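PDB 3UEB: DUF3194 domain-containing protein from Thermococcus onnurineus, which is of unknown function but is a small alpha and beta protein of the UPF0440 family. Local coordinates for residues Glu93-Glu96 with Arg97-Glu101. Residues are numbered along the deposited sequence; the frame is centred on the assembly and turned at random.
Sequences EIVE and RKLRE
E93 and R97, one helical turn apart near the end of helix 80-104, form a salt bridge in which E93 OE1 lies 2.6 Å from R97 NH2. Both chains are extended and run side by side, E93 with CG anti to its own nitrogen (chi1 -171°) and R97 with CG anti to its carbonyl carbon, which brings the charged ends level; their planes are turned 67° apart. An alanine at E93 removes the carboxylate, and the R97 guanidinium would probably be left free to turn at the exposed surface. E96 and R100 repeat the i to i+4 pairing more loosely: E96 bends at chi2 (54°) and R100 at chi3, the two cross at about a right angle, and OE2 of E96 stands 3.4 Å from R100 NH1, while the guanidinium sets one face over E96 O. Backbone hydrogen bonds follow the same spacing, the shortest from L99 N to V95 O at 2.8 Å. On the apolar side, V95 CG1 meets L99 CG at 4.0 Å; buried V95 presents a compact branched group to I26 of helix 20-41, and longer L99 reaches L15 and L18. This is an amphipathic helix: I94, V95 and L99 face the fold, K98 borders it on E25 and L29, and flexible acids and bases pair outside, where solvation is likely to soften their attraction.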
loop_
_atom_site.group_PDB
_atom_site.type_symbol
_atom_site.label_atom_id
_atom_site.label_comp_id
_atom_site.label_asym_id
_atom_site.label_seq_id
_atom_site.Cartn_x
_atom_site.Cartn_y
_atom_site.Cartn_z
ATOM N N GLU A 93 -8.354 5.085 -14.482
ATOM C CA GLU A 93 -9.303 4.361 -15.320
ATOM C C GLU A 93 -9.994 3.233 -14.569
ATOM O O GLU A 93 -11.204 3.026 -14.693
ATOM C CB GLU A 93 -8.596 3.770 -16.539
ATOM C CG GLU A 93 -9.555 3.187 -17.561
ATOM C CD GLU A 93 -8.894 2.205 -18.516
ATOM O OE1 GLU A 93 -9.515 1.897 -19.558
ATOM O OE2 GLU A 93 -7.766 1.734 -18.228
ATOM N N ILE A 94 -9.214 2.492 -13.796
ATOM C CA ILE A 94 -9.751 1.373 -13.045
ATOM C C ILE A 94 -10.556 1.885 -11.862
ATOM O O ILE A 94 -11.619 1.342 -11.549
ATOM C CB ILE A 94 -8.606 0.435 -12.598
ATOM C CG1 ILE A 94 -8.030 -0.257 -13.840
ATOM C CG2 ILE A 94 -9.103 -0.583 -11.586
ATOM C CD1 ILE A 94 -6.721 -0.957 -13.610
ATOM N N VAL A 95 -10.080 2.948 -11.221
ATOM C CA VAL A 95 -10.811 3.501 -10.093
ATOM C C VAL A 95 -12.162 4.053 -10.567
ATOM O O VAL A 95 -13.193 3.804 -9.941
ATOM C CB VAL A 95 -10.010 4.623 -9.382
ATOM C CG1 VAL A 95 -10.908 5.368 -8.406
ATOM C CG2 VAL A 95 -8.835 4.020 -8.617
ATOM N N GLU A 96 -12.151 4.782 -11.681
ATOM C CA GLU A 96 -13.380 5.361 -12.217
ATOM C C GLU A 96 -14.408 4.288 -12.555
ATOM O O GLU A 96 -15.602 4.494 -12.351
ATOM C CB GLU A 96 -13.084 6.220 -13.454
ATOM C CG GLU A 96 -14.263 7.072 -13.936
ATOM C CD GLU A 96 -14.858 7.949 -12.838
ATOM O OE1 GLU A 96 -14.109 8.365 -11.927
ATOM O OE2 GLU A 96 -16.076 8.237 -12.893
ATOM N N ARG A 97 -13.957 3.144 -13.064
ATOM C CA ARG A 97 -14.886 2.065 -13.388
ATOM C C ARG A 97 -15.520 1.528 -12.117
ATOM O O ARG A 97 -16.710 1.207 -12.084
ATOM C CB ARG A 97 -14.171 0.928 -14.111
ATOM C CG ARG A 97 -13.785 1.262 -15.535
ATOM C CD ARG A 97 -13.182 0.059 -16.215
ATOM N NE ARG A 97 -12.581 0.413 -17.495
ATOM C CZ ARG A 97 -11.781 -0.392 -18.184
ATOM N NH1 ARG A 97 -11.491 -1.600 -17.710
ATOM N NH2 ARG A 97 -11.260 0.015 -19.336
ATOM N N LYS A 98 -14.712 1.437 -11.069
ATOM C CA LYS A 98 -15.168 0.948 -9.778
ATOM C C LYS A 98 -16.187 1.919 -9.190
ATOM O O LYS A 98 -17.198 1.505 -8.624
ATOM C CB LYS A 98 -13.983 0.824 -8.823
ATOM C CG LYS A 98 -13.934 -0.478 -8.062
ATOM C CD LYS A 98 -15.199 -0.738 -7.271
ATOM C CE LYS A 98 -15.145 -2.131 -6.670
ATOM N NZ LYS A 98 -14.782 -3.129 -7.720
ATOM N N LEU A 99 -15.907 3.214 -9.313
ATOM C CA LEU A 99 -16.810 4.233 -8.786
ATOM C C LEU A 99 -18.181 4.112 -9.460
ATOM O O LEU A 99 -19.209 4.118 -8.789
ATOM C CB LEU A 99 -16.230 5.645 -8.999
ATOM C CG LEU A 99 -14.850 5.946 -8.391
ATOM C CD1 LEU A 99 -14.523 7.436 -8.531
ATOM C CD2 LEU A 99 -14.837 5.561 -6.925
ATOM N N ARG A 100 -18.191 3.999 -10.784
ATOM C CA ARG A 100 -19.446 3.864 -11.504
ATOM C C ARG A 100 -20.133 2.570 -11.084
ATOM O O ARG A 100 -21.352 2.531 -10.926
ATOM C CB ARG A 100 -19.213 3.865 -13.018
ATOM C CG ARG A 100 -19.227 5.264 -13.639
ATOM C CD ARG A 100 -19.473 5.197 -15.141
ATOM N NE ARG A 100 -18.338 4.634 -15.870
ATOM C CZ ARG A 100 -17.210 5.291 -16.114
ATOM N NH1 ARG A 100 -17.062 6.542 -15.689
ATOM N NH2 ARG A 100 -16.230 4.699 -16.787
ATOM N N GLU A 101 -19.345 1.516 -10.892
ATOM C CA GLU A 101 -19.895 0.232 -10.479
ATOM C C GLU A 101 -20.586 0.390 -9.133
ATOM O O GLU A 101 -21.720 -0.048 -8.945
ATOM C CB GLU A 101 -18.788 -0.813 -10.351
ATOM C CG GLU A 101 -19.292 -2.192 -9.968
ATOM C CD GLU A 101 -18.180 -3.112 -9.513
ATOM O OE1 GLU A 101 -17.207 -3.291 -10.277
ATOM O OE2 GLU A 101 -18.275 -3.656 -8.391
#